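Local atomic coordinates of dimethyl-sulfide monooxygenase (Hyphomicrobium sulfonivorans, PDB entry 6AK1), a protein that catalyses the FMN- and NADH-dependent oxidation of dimethyl sulfide to methanethiol and formaldehyde, the first step in its degradation. Residues A[318-321]-A[322-325]; A[356-359]-A[360-364]. All blocks are in the same frame, centred on the assembly; numbering follows the deposited sequence.

In the fold
Both contacts are local and lie in the stretch of chain between strands 276-284 and 370-372 of the luciferase-like TIM barrel, away from the probable FMN-binding residues. Contact 1 is a surface turn in the loop between helices 305-316 and 335-344. Contact 2 is the more buried of the two and runs along helix 355-362. Their centres lie about 14 Å apart. Phe320 packs on Ile359, and both side chains rest on helix 305-316. A probable hydrogen bond also joins Pro325 O to Arg356 N. Short-range turn bonds and a CH-pi contact hold contact 1. Helical backbone bonds hold contact 2, with one aliphatic touch beside them.

Contact 1 (A[318-321]-A[322-325]); sequences IDFA and KLDP
Leu323, just after a short 3-10 turn that an Asx turn at Asp319 opens, lies over one face of the Phe320 ring. Its CD2 sits 3.7 Å from the ring centroid, 14° off the ring normal. This is a CH-pi contact, slightly offset toward the rim. The other methyl, CD1, meets Ile318 CG2 at 4.1 Å, with the two side chains crossing at about a right angle. One leucine therefore bridges two apolar neighbours. This is the tight side of the turn. Phe320 is buried and also touches Leu309 and Tyr312 of helix 305-316.

Two backbone bonds close the turn. Lys322 N donates to Asp319 O at 3.1 Å, and Leu323 N donates to Phe320 O at 3.0 Å. Both span three residues, as in a 3-10 turn.

Asp319 turns its CG away from its own N (chi1 175°), which swings the carboxylate beside its own carbonyl carbon and toward the following residues. OD1 then accepts from Ala321 N at 3.0 Å, with the donor well above the carboxylate plane. OD1 also accepts from the backbone N of Arg67, so one oxygen ties the turn to a separate loop. With an alanine here, the amides of Ala321 and Arg67 would probably lose their shared acceptor, and the start of the turn would be weakened.

The solvent side is looser. Ala321 and Lys322 are exposed. The lysine chain bends at chi2 (-73°) and passes the aspartate at an angle. Their opposite charges may attract weakly, but Lys322 NZ stays 4.7 Å from Asp319 OD2. The closer approach is by a methylene, with Lys322 CE 3.7 Å from Asp319 OD2.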
loop_
_atom_site.group_PDB
_atom_site.type_symbol
_atom_site.label_atom_id
_atom_site.label_comp_id
_atom_site.label_asym_id
_atom_site.label_seq_id
_atom_site.Cartn_x
_atom_site.Cartn_y
_atom_site.Cartn_z
ATOM N N ILE A 318 0.081 20.548 -10.738
ATOM C CA ILE A 318 -0.561 21.582 -11.537
ATOM C C ILE A 318 -1.605 22.294 -10.689
ATOM O O ILE A 318 -2.516 21.655 -10.151
ATOM C CB ILE A 318 -1.197 20.991 -12.796
ATOM C CG1 ILE A 318 -0.125 20.355 -13.673
ATOM C CG2 ILE A 318 -1.982 22.065 -13.538
ATOM C CD1 ILE A 318 -0.699 19.322 -14.602
ATOM N N ASP A 319 -1.480 23.618 -10.585
ATOM C CA ASP A 319 -2.452 24.453 -9.882
ATOM C C ASP A 319 -3.554 24.813 -10.868
ATOM O O ASP A 319 -3.378 25.688 -11.725
ATOM C CB ASP A 319 -1.776 25.691 -9.302
ATOM C CG ASP A 319 -2.761 26.659 -8.675
ATOM O OD1 ASP A 319 -3.930 26.270 -8.418
ATOM O OD2 ASP A 319 -2.360 27.822 -8.439
ATOM N N PHE A 320 -4.702 24.140 -10.751
ATOM C CA PHE A 320 -5.805 24.396 -11.674
ATOM C C PHE A 320 -6.374 25.807 -11.571
ATOM O O PHE A 320 -7.170 26.187 -12.432
ATOM C CB PHE A 320 -6.926 23.376 -11.453
ATOM C CG PHE A 320 -6.796 22.139 -12.298
ATOM C CD1 PHE A 320 -5.739 21.263 -12.115
ATOM C CD2 PHE A 320 -7.732 21.855 -13.289
ATOM C CE1 PHE A 320 -5.616 20.119 -12.902
ATOM C CE2 PHE A 320 -7.617 20.715 -14.070
ATOM C CZ PHE A 320 -6.549 19.847 -13.880
ATOM N N ALA A 321 -6.020 26.588 -10.547
ATOM C CA ALA A 321 -6.480 27.971 -10.525
ATOM C C ALA A 321 -5.907 28.783 -11.691
ATOM O O ALA A 321 -6.427 29.859 -11.995
ATOM C CB ALA A 321 -6.130 28.627 -9.194
ATOM N N LYS A 322 -4.864 28.277 -12.357
ATOM C CA LYS A 322 -4.265 28.891 -13.536
ATOM C C LYS A 322 -4.933 28.461 -14.840
ATOM O O LYS A 322 -4.574 28.975 -15.907
ATOM C CB LYS A 322 -2.774 28.539 -13.620
ATOM C CG LYS A 322 -1.980 28.709 -12.338
ATOM C CD LYS A 322 -1.747 30.156 -12.000
ATOM C CE LYS A 322 -0.809 30.269 -10.804
ATOM N NZ LYS A 322 -0.593 31.684 -10.405
ATOM N N LEU A 323 -5.879 27.533 -14.785
ATOM C CA LEU A 323 -6.448 26.917 -15.974
ATOM C C LEU A 323 -7.836 27.488 -16.248
ATOM O O LEU A 323 -8.350 28.339 -15.516
ATOM C CB LEU A 323 -6.500 25.393 -15.826
ATOM C CG LEU A 323 -5.255 24.582 -16.202
ATOM C CD1 LEU A 323 -4.003 25.051 -15.474
ATOM C CD2 LEU A 323 -5.498 23.110 -15.925
ATOM N N ASP A 324 -8.458 26.998 -17.317
ATOM C CA ASP A 324 -9.724 27.541 -17.792
ATOM C C ASP A 324 -10.799 26.467 -17.671
ATOM O O ASP A 324 -10.709 25.423 -18.343
ATOM C CB ASP A 324 -9.586 28.053 -19.244
ATOM C CG ASP A 324 -10.904 28.507 -19.843
ATOM O OD1 ASP A 324 -11.837 28.887 -19.068
ATOM O OD2 ASP A 324 -10.985 28.523 -21.101
ATOM N N PRO A 325 -11.847 26.685 -16.872
ATOM C CA PRO A 325 -12.852 25.623 -16.673
ATOM C C PRO A 325 -13.678 25.320 -17.905
ATOM O O PRO A 325 -14.251 24.222 -17.992
ATOM C CB PRO A 325 -13.743 26.168 -15.541
ATOM C CG PRO A 325 -12.953 27.295 -14.925
ATOM C CD PRO A 325 -12.107 27.860 -16.024
#

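Contact 2 (A[356-359]-A[360-364]); sequences RDVI and RERCI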
loop_
_atom_site.group_PDB
_atom_site.type_symbol
_atom_site.label_atom_id
_atom_site.label_comp_id
_atom_site.label_asym_id
_atom_site.label_seq_id
_atom_site.Cartn_x
_atom_site.Cartn_y
_atom_site.Cartn_z
ATOM N N ARG A 356 -14.348 21.653 -16.750
ATOM C CA ARG A 356 -15.231 21.632 -15.590
ATOM C C ARG A 356 -16.042 20.338 -15.519
ATOM O O ARG A 356 -16.164 19.737 -14.441
ATOM C CB ARG A 356 -16.156 22.846 -15.622
ATOM C CG ARG A 356 -17.250 22.786 -14.580
ATOM C CD ARG A 356 -18.211 23.942 -14.709
ATOM N NE ARG A 356 -17.593 25.184 -14.271
ATOM C CZ ARG A 356 -17.234 26.167 -15.086
ATOM N NH1 ARG A 356 -17.450 26.058 -16.397
ATOM N NH2 ARG A 356 -16.672 27.262 -14.583
ATOM N N ASP A 357 -16.596 19.890 -16.657
ATOM C CA ASP A 357 -17.417 18.676 -16.684
ATOM C C ASP A 357 -16.592 17.438 -16.359
ATOM O O ASP A 357 -17.076 16.523 -15.685
ATOM C CB ASP A 357 -18.083 18.491 -18.055
ATOM C CG ASP A 357 -19.158 19.526 -18.345
ATOM O OD1 ASP A 357 -19.764 20.060 -17.399
ATOM O OD2 ASP A 357 -19.402 19.798 -19.542
ATOM N N VAL A 358 -15.356 17.379 -16.854
ATOM C CA VAL A 358 -14.495 16.233 -16.575
ATOM C C VAL A 358 -14.138 16.178 -15.088
ATOM O O VAL A 358 -14.246 15.125 -14.447
ATOM C CB VAL A 358 -13.242 16.281 -17.468
ATOM C CG1 VAL A 358 -12.304 15.131 -17.142
ATOM C CG2 VAL A 358 -13.652 16.240 -18.939
ATOM N N ILE A 359 -13.711 17.314 -14.516
ATOM C CA ILE A 359 -13.298 17.342 -13.110
ATOM C C ILE A 359 -14.430 16.864 -12.203
ATOM O O ILE A 359 -14.193 16.151 -11.215
ATOM C CB ILE A 359 -12.824 18.754 -12.707
ATOM C CG1 ILE A 359 -11.567 19.149 -13.484
ATOM C CG2 ILE A 359 -12.576 18.832 -11.193
ATOM C CD1 ILE A 359 -10.511 18.061 -13.533
ATOM N N ARG A 360 -15.673 17.250 -12.523
ATOM C CA ARG A 360 -16.818 16.816 -11.726
ATOM C C ARG A 360 -16.965 15.295 -11.751
ATOM O O ARG A 360 -17.119 14.665 -10.698
ATOM C CB ARG A 360 -18.105 17.493 -12.212
ATOM C CG ARG A 360 -19.341 17.078 -11.402
ATOM C CD ARG A 360 -20.646 17.621 -11.967
ATOM N NE ARG A 360 -21.791 16.975 -11.321
ATOM C CZ ARG A 360 -22.397 15.881 -11.783
ATOM N NH1 ARG A 360 -21.982 15.310 -12.915
ATOM N NH2 ARG A 360 -23.421 15.357 -11.111
ATOM N N GLU A 361 -16.914 14.686 -12.944
ATOM C CA GLU A 361 -16.945 13.225 -13.025
ATOM C C GLU A 361 -15.781 12.600 -12.269
ATOM O O GLU A 361 -15.932 11.534 -11.662
ATOM C CB GLU A 361 -16.918 12.751 -14.482
ATOM C CG GLU A 361 -18.121 13.145 -15.310
ATOM C CD GLU A 361 -19.123 12.011 -15.478
ATOM O OE1 GLU A 361 -20.294 12.204 -15.081
ATOM O OE2 GLU A 361 -18.744 10.940 -16.013
ATOM N N ARG A 362 -14.605 13.231 -12.316
ATOM C CA ARG A 362 -13.426 12.671 -11.660
ATOM C C ARG A 362 -13.461 12.826 -10.140
ATOM O O ARG A 362 -12.601 12.257 -9.459
ATOM C CB ARG A 362 -12.151 13.302 -12.238
ATOM C CG ARG A 362 -11.967 13.104 -13.765
ATOM C CD ARG A 362 -12.244 11.661 -14.218
ATOM N NE ARG A 362 -11.476 10.705 -13.433
ATOM C CZ ARG A 362 -11.796 9.425 -13.276
ATOM N NH1 ARG A 362 -12.876 8.945 -13.870
ATOM N NH2 ARG A 362 -11.041 8.635 -12.513
ATOM N N CYS A 363 -14.443 13.542 -9.586
ATOM C CA CYS A 363 -14.607 13.563 -8.135
ATOM C C CYS A 363 -14.809 12.174 -7.543
ATOM O O CYS A 363 -14.725 12.031 -6.321
ATOM C CB CYS A 363 -15.776 14.461 -7.737
ATOM S SG CYS A 363 -15.388 16.215 -7.842
ATOM N N ILE A 364 -15.094 11.167 -8.367
ATOM C CA ILE A 364 -15.029 9.759 -7.978
ATOM C C ILE A 364 -13.922 9.096 -8.782
ATOM O O ILE A 364 -13.930 9.148 -10.019
ATOM C CB ILE A 364 -16.356 9.027 -8.232
ATOM C CG1 ILE A 364 -17.455 9.558 -7.311
ATOM C CG2 ILE A 364 -16.159 7.521 -8.057
ATOM C CD1 ILE A 364 -18.797 8.944 -7.594
HETATM O O HOH W 1 -19.835 15.947 -15.371
#
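Val358 holds CG1 anti to its backbone N (chi1 177°), and Arg362 sets CG opposite its carbonyl carbon (chi1 -59°), which brings the valine methyl and the arginine CG side by side on one face of an alpha helix. The two chains point the same way, with Val358 CG1 and Arg362 CG 4.0 Å apart. Arg362 CG also lies against Val358 O. That carbonyl accepts from Arg362 N at 2.9 Å, with the donor nearly in line with the C=O. Further bends at chi2 and chi3 turn the guanidinium toward Gly366 and Gly368, whose carbonyls take weak hydrogen bonds from NH2.

The other i to i+4 bonds are longer. Arg360 N donates to Arg356 O at 3.2 Å. Glu361 N reaches Asp357 O in a weak bond.

The faces of helix 355-362 differ. Buried Ile359 packs on Leu309 and Tyr312 of helix 305-316, while Arg360 and Glu361 touch helix 289-300. Arg356 is exposed and forms a salt bridge with Asp326. Arg360 stays extended from CG to NE. A water at the edge of its guanidinium donates to Asp357 O at 2.8 Å and accepts weakly from Arg360 NH1 at 3.3 Å.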